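Local coordinates for protein lysine-sensitive aspartokinase 3 (Escherichia coli, PDB 2J0W) that phosphorylates L-aspartate with ATP to give 4-phospho-L-aspartate, opening the route to lysine, and is inhibited allosterically by lysine, at residues R232-A237 / Q438-L443; P224-T229 / A249-F254; E384-V389 / N414-C419; A244-A249 / S423-C428. All blocks are in the same frame, centred on the assembly; numbering follows the deposited sequence.

Interaction 1 (R232-A237 / Q438-L443). With ADP (adenosine-5'-diphosphate), chain D.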
# COMPACT_ATOMS: atom_id res chain seq x y z
N ARG A 232 -26.05 -12.54 -10.27
CA ARG A 232 -26.87 -12.74 -9.09
C ARG A 232 -26.97 -11.50 -8.25
O ARG A 232 -27.71 -11.49 -7.26
CB ARG A 232 -26.32 -13.88 -8.24
CG ARG A 232 -26.06 -15.12 -9.02
CD ARG A 232 -25.74 -16.28 -8.12
NE ARG A 232 -25.49 -17.47 -8.93
CZ ARG A 232 -25.45 -18.71 -8.45
NH1 ARG A 232 -25.66 -18.92 -7.16
NH2 ARG A 232 -25.21 -19.72 -9.27
N VAL A 233 -26.20 -10.48 -8.61
CA VAL A 233 -26.23 -9.21 -7.88
C VAL A 233 -26.77 -8.10 -8.78
O VAL A 233 -27.51 -7.23 -8.32
CB VAL A 233 -24.85 -8.76 -7.40
CG1 VAL A 233 -25.01 -7.85 -6.17
CG2 VAL A 233 -23.95 -9.95 -7.10
N VAL A 234 -26.39 -8.15 -10.05
CA VAL A 234 -26.83 -7.18 -11.03
C VAL A 234 -27.58 -7.90 -12.14
O VAL A 234 -26.98 -8.50 -13.03
CB VAL A 234 -25.62 -6.40 -11.63
CG1 VAL A 234 -26.08 -5.33 -12.63
CG2 VAL A 234 -24.85 -5.76 -10.50
N SER A 235 -28.90 -7.86 -12.02
CA SER A 235 -29.81 -8.48 -12.98
C SER A 235 -29.48 -7.95 -14.38
O SER A 235 -29.38 -8.70 -15.35
CB SER A 235 -31.25 -8.13 -12.60
OG SER A 235 -31.39 -8.04 -11.19
N ALA A 236 -29.31 -6.64 -14.45
CA ALA A 236 -28.99 -5.96 -15.69
C ALA A 236 -27.55 -6.17 -16.13
O ALA A 236 -27.04 -5.43 -16.97
CB ALA A 236 -29.27 -4.49 -15.55
N ALA A 237 -26.89 -7.17 -15.56
CA ALA A 237 -25.50 -7.45 -15.92
C ALA A 237 -25.42 -7.86 -17.37
O ALA A 237 -26.19 -8.70 -17.83
CB ALA A 237 -24.96 -8.55 -15.06
N GLN A 438 -25.57 -3.17 -2.82
CA GLN A 438 -26.19 -1.92 -3.27
C GLN A 438 -25.14 -1.04 -3.97
O GLN A 438 -25.45 -0.30 -4.91
CB GLN A 438 -26.81 -1.17 -2.09
CG GLN A 438 -27.67 0.01 -2.54
CD GLN A 438 -28.09 0.93 -1.40
OE1 GLN A 438 -28.74 1.95 -1.63
NE2 GLN A 438 -27.72 0.57 -0.18
N VAL A 439 -23.89 -1.13 -3.52
CA VAL A 439 -22.81 -0.38 -4.12
C VAL A 439 -22.54 -0.94 -5.52
O VAL A 439 -22.50 -0.19 -6.50
CB VAL A 439 -21.52 -0.48 -3.27
CG1 VAL A 439 -20.34 0.12 -4.03
CG2 VAL A 439 -21.72 0.25 -1.96
N VAL A 440 -22.38 -2.25 -5.61
CA VAL A 440 -22.12 -2.90 -6.90
C VAL A 440 -23.18 -2.51 -7.92
O VAL A 440 -22.89 -2.30 -9.10
CB VAL A 440 -22.13 -4.41 -6.75
CG1 VAL A 440 -21.91 -5.08 -8.10
CG2 VAL A 440 -21.06 -4.81 -5.77
N GLN A 441 -24.41 -2.41 -7.44
CA GLN A 441 -25.53 -2.04 -8.30
C GLN A 441 -25.41 -0.58 -8.70
O GLN A 441 -25.39 -0.25 -9.88
CB GLN A 441 -26.84 -2.29 -7.55
CG GLN A 441 -27.18 -3.77 -7.36
CD GLN A 441 -28.03 -4.04 -6.13
OE1 GLN A 441 -28.49 -5.16 -5.91
NE2 GLN A 441 -28.25 -3.00 -5.32
N LYS A 442 -25.29 0.30 -7.71
CA LYS A 442 -25.16 1.71 -8.02
C LYS A 442 -24.08 1.99 -9.05
O LYS A 442 -24.33 2.73 -10.00
CB LYS A 442 -24.91 2.52 -6.76
CG LYS A 442 -26.15 2.72 -5.90
CD LYS A 442 -27.27 3.41 -6.68
CE LYS A 442 -28.53 3.56 -5.83
NZ LYS A 442 -28.24 4.21 -4.51
N LEU A 443 -22.90 1.41 -8.88
CA LEU A 443 -21.80 1.62 -9.82
C LEU A 443 -22.14 1.14 -11.22
O LEU A 443 -22.18 1.92 -12.18
CB LEU A 443 -20.55 0.87 -9.37
CG LEU A 443 -19.84 1.29 -8.09
CD1 LEU A 443 -18.65 0.38 -7.90
CD2 LEU A 443 -19.40 2.74 -8.16
PB ADP D . -19.18 -24.07 -11.43
O1B ADP D . -19.59 -24.19 -12.84
O2B ADP D . -19.52 -25.29 -10.62
O3B ADP D . -17.65 -23.74 -11.30
PA ADP D . -19.74 -21.77 -9.74
O1A ADP D . -20.93 -21.56 -8.87
O2A ADP D . -18.47 -22.12 -9.05
O3A ADP D . -20.04 -22.87 -10.82
O5' ADP D . -19.66 -20.36 -10.52
C5' ADP D . -20.58 -19.81 -11.52
C4' ADP D . -21.20 -18.56 -10.92
O4' ADP D . -20.30 -17.49 -10.51
C3' ADP D . -22.25 -17.82 -11.70
O3' ADP D . -23.38 -18.72 -11.69
C2' ADP D . -22.38 -16.56 -10.87
O2' ADP D . -23.24 -16.76 -9.76
C1' ADP D . -21.00 -16.27 -10.41
N9 ADP D . -20.32 -15.05 -11.05
C8 ADP D . -19.72 -14.11 -10.29
N7 ADP D . -19.17 -13.11 -10.96
C5 ADP D . -19.42 -13.42 -12.24
C6 ADP D . -19.08 -12.72 -13.45
N6 ADP D . -18.42 -11.61 -13.48
N1 ADP D . -19.51 -13.34 -14.63
C2 ADP D . -20.23 -14.55 -14.64
N3 ADP D . -20.55 -15.21 -13.49
C4 ADP D . -20.14 -14.63 -12.34

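Interaction 2 (P224-T229 / A249-F254). With ADP (adenosine-5'-diphosphate), chain D.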
# COMPACT_ATOMS: atom_id res chain seq x y z
N PRO A 224 -24.05 -18.38 -19.10
CA PRO A 224 -23.47 -18.23 -20.44
C PRO A 224 -22.39 -17.17 -20.58
O PRO A 224 -22.66 -16.07 -21.05
CB PRO A 224 -24.68 -17.91 -21.29
CG PRO A 224 -25.47 -17.06 -20.38
CD PRO A 224 -25.41 -17.81 -19.07
N GLY A 225 -21.16 -17.51 -20.17
CA GLY A 225 -20.04 -16.59 -20.27
C GLY A 225 -19.68 -15.80 -19.02
O GLY A 225 -20.20 -16.06 -17.93
N ILE A 226 -18.79 -14.83 -19.18
CA ILE A 226 -18.35 -13.95 -18.09
C ILE A 226 -19.09 -12.61 -18.25
O ILE A 226 -19.03 -11.98 -19.31
CB ILE A 226 -16.81 -13.71 -18.17
CG1 ILE A 226 -16.06 -15.05 -18.14
CG2 ILE A 226 -16.33 -12.84 -17.02
CD1 ILE A 226 -14.56 -14.91 -18.37
N TYR A 227 -19.78 -12.17 -17.20
CA TYR A 227 -20.53 -10.92 -17.28
C TYR A 227 -19.79 -9.74 -16.69
O TYR A 227 -18.71 -9.90 -16.14
CB TYR A 227 -21.88 -11.07 -16.57
CG TYR A 227 -22.86 -11.91 -17.34
CD1 TYR A 227 -22.48 -13.15 -17.86
CD2 TYR A 227 -24.16 -11.47 -17.57
CE1 TYR A 227 -23.36 -13.92 -18.59
CE2 TYR A 227 -25.05 -12.24 -18.30
CZ TYR A 227 -24.64 -13.47 -18.81
OH TYR A 227 -25.50 -14.24 -19.55
N THR A 228 -20.38 -8.56 -16.79
CA THR A 228 -19.78 -7.34 -16.25
C THR A 228 -19.87 -7.31 -14.73
O THR A 228 -19.49 -6.33 -14.09
CB THR A 228 -20.45 -6.08 -16.82
OG1 THR A 228 -21.85 -6.11 -16.50
CG2 THR A 228 -20.25 -6.01 -18.33
N THR A 229 -20.40 -8.38 -14.16
CA THR A 229 -20.51 -8.50 -12.72
C THR A 229 -21.44 -9.67 -12.43
O THR A 229 -22.20 -10.09 -13.30
CB THR A 229 -21.06 -7.22 -12.07
OG1 THR A 229 -20.73 -7.21 -10.68
CG2 THR A 229 -22.55 -7.16 -12.22
N ALA A 249 -8.09 -12.30 -15.22
CA ALA A 249 -7.24 -12.81 -14.16
C ALA A 249 -7.55 -12.02 -12.91
O ALA A 249 -7.75 -12.58 -11.83
CB ALA A 249 -5.79 -12.64 -14.54
N GLU A 250 -7.61 -10.70 -13.07
CA GLU A 250 -7.89 -9.81 -11.96
C GLU A 250 -9.35 -9.85 -11.53
O GLU A 250 -9.67 -9.59 -10.36
CB GLU A 250 -7.46 -8.38 -12.30
CG GLU A 250 -5.98 -8.10 -12.01
CD GLU A 250 -5.59 -6.63 -12.13
OE1 GLU A 250 -6.42 -5.76 -11.78
OE2 GLU A 250 -4.45 -6.34 -12.56
N MET A 251 -10.24 -10.19 -12.46
CA MET A 251 -11.67 -10.30 -12.15
C MET A 251 -11.85 -11.47 -11.20
O MET A 251 -12.52 -11.36 -10.17
CB MET A 251 -12.50 -10.58 -13.41
CG MET A 251 -12.78 -9.36 -14.28
SD MET A 251 -14.04 -9.71 -15.52
CE MET A 251 -15.56 -9.62 -14.49
N ALA A 252 -11.24 -12.60 -11.55
CA ALA A 252 -11.34 -13.78 -10.72
C ALA A 252 -10.75 -13.48 -9.35
O ALA A 252 -11.39 -13.68 -8.32
CB ALA A 252 -10.62 -14.96 -11.37
N THR A 253 -9.53 -12.96 -9.36
CA THR A 253 -8.83 -12.65 -8.13
C THR A 253 -9.61 -11.78 -7.17
O THR A 253 -9.52 -11.95 -5.96
CB THR A 253 -7.49 -11.97 -8.42
OG1 THR A 253 -6.68 -12.83 -9.23
CG2 THR A 253 -6.74 -11.68 -7.12
N PHE A 254 -10.40 -10.85 -7.70
CA PHE A 254 -11.16 -9.96 -6.83
C PHE A 254 -12.61 -10.33 -6.60
O PHE A 254 -13.37 -9.53 -6.04
CB PHE A 254 -11.06 -8.53 -7.34
CG PHE A 254 -9.66 -7.99 -7.32
CD1 PHE A 254 -9.09 -7.43 -8.46
CD2 PHE A 254 -8.88 -8.09 -6.17
CE1 PHE A 254 -7.77 -6.97 -8.45
CE2 PHE A 254 -7.56 -7.63 -6.16
CZ PHE A 254 -7.00 -7.08 -7.30
PB ADP D . -19.18 -24.07 -11.43
O1B ADP D . -19.59 -24.19 -12.84
O2B ADP D . -19.52 -25.29 -10.62
O3B ADP D . -17.65 -23.74 -11.30
PA ADP D . -19.74 -21.77 -9.74
O1A ADP D . -20.93 -21.56 -8.87
O2A ADP D . -18.47 -22.12 -9.05
O3A ADP D . -20.04 -22.87 -10.82
O5' ADP D . -19.66 -20.36 -10.52
C5' ADP D . -20.58 -19.81 -11.52
C4' ADP D . -21.20 -18.56 -10.92
O4' ADP D . -20.30 -17.49 -10.51
C3' ADP D . -22.25 -17.82 -11.70
O3' ADP D . -23.38 -18.72 -11.69
C2' ADP D . -22.38 -16.56 -10.87
O2' ADP D . -23.24 -16.76 -9.76
C1' ADP D . -21.00 -16.27 -10.41
N9 ADP D . -20.32 -15.05 -11.05
C8 ADP D . -19.72 -14.11 -10.29
N7 ADP D . -19.17 -13.11 -10.96
C5 ADP D . -19.42 -13.42 -12.24
C6 ADP D . -19.08 -12.72 -13.45
N6 ADP D . -18.42 -11.61 -13.48
N1 ADP D . -19.51 -13.34 -14.63
C2 ADP D . -20.23 -14.55 -14.64
N3 ADP D . -20.55 -15.21 -13.49
C4 ADP D . -20.14 -14.63 -12.34

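Interaction 3 (E384-V389 / N414-C419)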
# COMPACT_ATOMS: atom_id res chain seq x y z
N GLU A 384 -13.60 -6.81 10.74
CA GLU A 384 -14.21 -7.86 9.93
C GLU A 384 -15.54 -7.46 9.29
O GLU A 384 -16.01 -6.34 9.48
CB GLU A 384 -14.44 -9.11 10.78
CG GLU A 384 -13.18 -9.69 11.40
CD GLU A 384 -13.46 -10.91 12.25
OE1 GLU A 384 -14.30 -10.80 13.17
OE2 GLU A 384 -12.83 -11.96 12.01
N GLY A 385 -16.12 -8.38 8.54
CA GLY A 385 -17.39 -8.11 7.90
C GLY A 385 -17.29 -6.97 6.91
O GLY A 385 -18.20 -6.16 6.77
N LEU A 386 -16.15 -6.92 6.22
CA LEU A 386 -15.90 -5.89 5.22
C LEU A 386 -15.87 -6.59 3.86
O LEU A 386 -15.46 -7.75 3.77
CB LEU A 386 -14.55 -5.22 5.50
CG LEU A 386 -14.45 -4.25 6.67
CD1 LEU A 386 -12.99 -4.01 7.04
CD2 LEU A 386 -15.14 -2.94 6.31
N ALA A 387 -16.31 -5.89 2.82
CA ALA A 387 -16.35 -6.44 1.47
C ALA A 387 -15.53 -5.61 0.47
O ALA A 387 -15.60 -4.38 0.48
CB ALA A 387 -17.80 -6.54 1.00
N LEU A 388 -14.76 -6.28 -0.38
CA LEU A 388 -13.94 -5.59 -1.37
C LEU A 388 -14.68 -5.39 -2.69
O LEU A 388 -15.32 -6.32 -3.19
CB LEU A 388 -12.66 -6.37 -1.67
CG LEU A 388 -11.85 -5.78 -2.84
CD1 LEU A 388 -11.05 -4.61 -2.33
CD2 LEU A 388 -10.91 -6.81 -3.43
N VAL A 389 -14.57 -4.19 -3.25
CA VAL A 389 -15.18 -3.89 -4.54
C VAL A 389 -14.06 -3.48 -5.50
O VAL A 389 -13.28 -2.57 -5.22
CB VAL A 389 -16.24 -2.76 -4.45
CG1 VAL A 389 -16.70 -2.37 -5.85
CG2 VAL A 389 -17.44 -3.24 -3.66
N ASN A 414 -19.70 4.43 3.42
CA ASN A 414 -18.44 4.59 4.12
C ASN A 414 -17.35 3.83 3.38
O ASN A 414 -17.32 2.61 3.41
CB ASN A 414 -18.52 4.05 5.54
CG ASN A 414 -17.15 3.98 6.21
OD1 ASN A 414 -16.53 5.00 6.50
ND2 ASN A 414 -16.67 2.76 6.44
N ILE A 415 -16.47 4.54 2.71
CA ILE A 415 -15.40 3.85 2.04
C ILE A 415 -14.32 3.73 3.10
O ILE A 415 -13.91 4.73 3.68
CB ILE A 415 -14.95 4.63 0.84
CG1 ILE A 415 -16.18 4.86 -0.03
CG2 ILE A 415 -13.84 3.88 0.11
CD1 ILE A 415 -15.91 5.37 -1.39
N ARG A 416 -13.90 2.50 3.37
CA ARG A 416 -12.91 2.22 4.41
C ARG A 416 -11.47 2.11 3.95
O ARG A 416 -10.53 2.32 4.73
CB ARG A 416 -13.29 0.92 5.11
CG ARG A 416 -12.30 0.50 6.20
CD ARG A 416 -12.37 1.41 7.41
NE ARG A 416 -11.43 1.00 8.44
CZ ARG A 416 -10.15 1.33 8.47
NH1 ARG A 416 -9.64 2.11 7.52
NH2 ARG A 416 -9.36 0.87 9.44
N MET A 417 -11.28 1.78 2.68
CA MET A 417 -9.94 1.61 2.17
C MET A 417 -9.99 1.79 0.67
O MET A 417 -10.94 1.35 0.02
CB MET A 417 -9.44 0.20 2.52
CG MET A 417 -7.98 -0.09 2.25
SD MET A 417 -7.64 -0.41 0.51
CE MET A 417 -8.69 -1.78 0.21
N ILE A 418 -9.00 2.47 0.12
CA ILE A 418 -8.95 2.62 -1.31
C ILE A 418 -7.54 2.29 -1.68
O ILE A 418 -6.59 2.86 -1.17
CB ILE A 418 -9.30 4.05 -1.75
CG1 ILE A 418 -10.64 4.45 -1.14
CG2 ILE A 418 -9.41 4.10 -3.27
CD1 ILE A 418 -11.12 5.80 -1.58
N CYS A 419 -7.39 1.31 -2.56
CA CYS A 419 -6.07 0.91 -2.98
C CYS A 419 -6.08 1.01 -4.48
O CYS A 419 -6.81 0.27 -5.15
CB CYS A 419 -5.78 -0.51 -2.53
SG CYS A 419 -4.13 -1.04 -2.91

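Interaction 4 (A244-A249 / S423-C428)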
# COMPACT_ATOMS: atom_id res chain seq x y z
N ALA A 244 -9.40 -10.34 -22.21
CA ALA A 244 -8.00 -10.79 -22.13
C ALA A 244 -7.60 -11.29 -20.75
O ALA A 244 -8.18 -10.90 -19.72
CB ALA A 244 -7.05 -9.68 -22.57
N PHE A 245 -6.56 -12.13 -20.74
CA PHE A 245 -6.01 -12.74 -19.53
C PHE A 245 -5.92 -11.88 -18.28
O PHE A 245 -6.65 -12.13 -17.31
CB PHE A 245 -4.62 -13.32 -19.84
CG PHE A 245 -4.67 -14.55 -20.70
CD1 PHE A 245 -5.71 -15.48 -20.55
CD2 PHE A 245 -3.66 -14.83 -21.61
CE1 PHE A 245 -5.74 -16.64 -21.29
CE2 PHE A 245 -3.67 -16.00 -22.36
CZ PHE A 245 -4.71 -16.91 -22.20
N ALA A 246 -5.05 -10.88 -18.28
CA ALA A 246 -4.90 -10.05 -17.09
C ALA A 246 -6.22 -9.42 -16.67
O ALA A 246 -6.50 -9.32 -15.48
CB ALA A 246 -3.84 -8.98 -17.30
N GLU A 247 -7.03 -9.00 -17.63
CA GLU A 247 -8.30 -8.40 -17.26
C GLU A 247 -9.08 -9.35 -16.38
O GLU A 247 -9.42 -9.04 -15.24
CB GLU A 247 -9.15 -8.10 -18.50
CG GLU A 247 -8.86 -6.77 -19.14
CD GLU A 247 -9.61 -6.62 -20.44
OE1 GLU A 247 -9.14 -7.16 -21.46
OE2 GLU A 247 -10.67 -5.98 -20.42
N ALA A 248 -9.37 -10.51 -16.94
CA ALA A 248 -10.13 -11.56 -16.27
C ALA A 248 -9.40 -12.11 -15.06
O ALA A 248 -10.00 -12.36 -14.02
CB ALA A 248 -10.39 -12.69 -17.25
N ALA A 249 -8.09 -12.30 -15.22
CA ALA A 249 -7.24 -12.81 -14.16
C ALA A 249 -7.55 -12.02 -12.91
O ALA A 249 -7.75 -12.58 -11.83
CB ALA A 249 -5.79 -12.64 -14.54
N SER A 423 -1.80 -1.02 -10.41
CA SER A 423 -2.14 -1.69 -11.66
C SER A 423 -3.02 -0.83 -12.55
O SER A 423 -3.99 -0.22 -12.10
CB SER A 423 -2.81 -3.03 -11.37
OG SER A 423 -3.16 -3.68 -12.58
N SER A 424 -2.67 -0.78 -13.82
CA SER A 424 -3.46 0.01 -14.75
C SER A 424 -4.73 -0.73 -15.14
O SER A 424 -5.42 -0.34 -16.09
CB SER A 424 -2.63 0.34 -15.99
OG SER A 424 -2.14 -0.84 -16.61
N HIS A 425 -5.04 -1.81 -14.43
CA HIS A 425 -6.23 -2.59 -14.73
C HIS A 425 -7.31 -2.51 -13.66
O HIS A 425 -8.48 -2.75 -13.96
CB HIS A 425 -5.88 -4.07 -14.93
CG HIS A 425 -5.30 -4.38 -16.27
ND1 HIS A 425 -6.02 -4.28 -17.44
CD2 HIS A 425 -4.07 -4.84 -16.62
CE1 HIS A 425 -5.26 -4.67 -18.46
NE2 HIS A 425 -4.08 -5.02 -17.99
N ASN A 426 -6.95 -2.17 -12.43
CA ASN A 426 -7.97 -2.13 -11.38
C ASN A 426 -7.89 -1.03 -10.33
O ASN A 426 -6.84 -0.42 -10.10
CB ASN A 426 -7.98 -3.45 -10.63
CG ASN A 426 -6.95 -3.48 -9.53
OD1 ASN A 426 -7.02 -2.70 -8.57
ND2 ASN A 426 -5.96 -4.37 -9.66
N LEU A 427 -9.02 -0.84 -9.66
CA LEU A 427 -9.17 0.11 -8.58
C LEU A 427 -10.09 -0.56 -7.57
O LEU A 427 -11.27 -0.78 -7.85
CB LEU A 427 -9.81 1.40 -9.08
CG LEU A 427 -9.94 2.51 -8.03
CD1 LEU A 427 -10.06 3.83 -8.74
CD2 LEU A 427 -11.13 2.26 -7.11
N CYS A 428 -9.57 -0.90 -6.40
CA CYS A 428 -10.40 -1.56 -5.40
C CYS A 428 -10.63 -0.72 -4.17
O CYS A 428 -9.95 0.27 -3.93
CB CYS A 428 -9.75 -2.87 -4.97
SG CYS A 428 -9.04 -3.77 -6.33

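Interaction 1 (R232-A237 / Q438-L443)
Val-440 and Gln-441, on the ACT-domain helix 436-448, pack against Val-233 and Val-234 in the loop that follows the adenine-binding strand 226-227 of the amino acid kinase fold; Val-234 also begins a type I beta turn that runs to Ala-237. Val-440, the first residue of 438-443 to make a close contact, points its side chain at the loop from CB on. Its CG1, anti to the backbone N (chi1 178°), lies 3.9 Å from Val-234 CG2, a methyl-on-methyl contact in which the two valine side chains cross obliquely. Gln-441 follows. Its backbone comes against Val-234, while CG stands 3.6 Å from Val-233 O and the extended chain runs on past that carbonyl. Val-233 is further covered by Glu-437 and Val-234 by His-444, so consecutive turns of the helix line the loop. The contact therefore sets a regulatory-domain helix behind the nucleotide site. One residue before Val-233, Arg-232 turns to the ribose and also forms a salt bridge with Asp-222, itself a partner of ADP. Arg-232 NH2 donates to ADP O3' over 3.2 Å, with an N-H...O angle of 140°.

Interaction 2 (P224-T229 / A249-F254)
This is a small, buried van der Waals contact at the adenine pocket of the amino acid kinase fold, where Met-251 of helix 245-253 reaches Ile-226 and Tyr-227 on the short edge strand 226-227. Met-251 leaves the helix toward the strand and bends at its last torsion (chi3 78°), which brings the methyl alongside the bonded pair of carbonyl and base. SD lies 4.2 Å from Ile-226 CG2, the two side chains crossing at a slant, and CE rests 3.6 Å from Tyr-227 O. That same methyl is 3.6 Å from ADP N6, so the methionine packs beside the exocyclic amine and the carbonyl that receives it. The strand backbone reads the adenine: Tyr-227 N donates to ADP N1 over 2.8 Å, nearly straight at 165°, and ADP N6 gives a longer bond of 3.2 Å to Tyr-227 O. Together these two bonds engage both N1 and N6, the edge by which adenine pairs in nucleic acids. Behind the pocket, Met-251 also touches Ala-301 and Ile-392, on two strands of the regulatory region. The helix itself is secured near its end by Ala-249 O, which Thr-253 grips from opposite faces of the carbonyl plane, through its backbone N on one and through OG1, at 2.8 Å, on the other.

Interaction 3 (E384-V389 / N414-C419)
Leu-386 and Arg-416 meet through carbon alone: Leu-386 CD2 lies 4.4 Å from Arg-416 CB, both side chains leaving the backbone toward the opposite segment. The second pair is Leu-388 and Met-417, with Leu-388 CD1 4.5 Å from Met-417 CE. Met-417 starts with CG anti to its backbone N (chi1 -171°) and then curls at both later torsions, which swings its methyl back to the leucine. The two strands are not direct neighbours; each pairs antiparallel with strand 426-432 in the ACT-region sheet, and the nearest CA atoms, those of Leu-386 and Arg-416, are 8.7 Å apart. Around this core, Leu-310 of strand 299-313 touches the side chains of both Leu-386 and Arg-416, while Leu-430 touches both Leu-388 and Met-417. The guanidinium of Arg-416 is held farther out, by a salt bridge to Glu-383 and by a hydrogen bond from NH1 to Gly-421 O of the second subunit. Ile-418 meanwhile carries the sheet across the dimer interface in an antiparallel ladder. Arginine thus contributes its aliphatic stem to the apolar layer and its charge to the subunit boundary, where burial would probably strengthen the pairing with Glu-383.

Interaction 4 (A244-A249 / S423-C428)
His-425 projects from the turn ahead of strand 426-432, in the ACT region, onto Ala-246 and Glu-247 in the first turn of helix 245-253. Its CB lies against Glu-250 OE2, one helical turn on from Ala-246. From there CG lies anti to the carbonyl carbon (chi1 -78°) and sends the imidazole to the helix. ND1 is 4.1 Å from Glu-247 CG and also hydrogen-bonds to Gly-393 O; NE2, the other ring nitrogen, is 4.0 Å from Ala-246 CB. Both helix carbons approach the ring obliquely. The turn that presents the histidine is an ST turn, in which His-425 N donates to Ser-423 OG over 3.2 Å. On the helix side, the Glu-247 side chain crosses the histidine at about a right angle, although carboxylate and ring planes are only 13° apart. OE1 of Glu-247, the N3 residue, accepts from Ala-244 N of the N-cap residue at 3.3 Å, from above the carboxylate plane, and OE2 makes a salt bridge with Arg-300. With the carboxylate so engaged and ND1 turned to a carbonyl, which calls for a proton on that nitrogen, glutamate and histidine meet by van der Waals contact between a methylene and the ring, their charged atoms not touching.

Overall arrangement
Interactions 1 and 4 join the kinase fold to the ACT region, interaction 2 lies at the adenine pocket of the kinase fold, and interaction 3 lies within the ACT region. Along the chain the segments of interactions 1 and 2 alternate, as do those of 2 and 4, while interaction 3 falls inside the spans of 1 and 4. Interactions 2 and 4 share helix 245-253 and have centres 10 Å apart; Glu-250 probably hydrogen-bonds to Asn-426 and Ser-423. Interactions 1 and 2, 14 Å apart, both touch ADP. Interactions 3 and 4 meet in the sheet containing strand 426-432, and Phe-254 packs on Leu-388. Contacts thus run continuously from nucleotide to dimer interface, consistent with allosteric coupling between them.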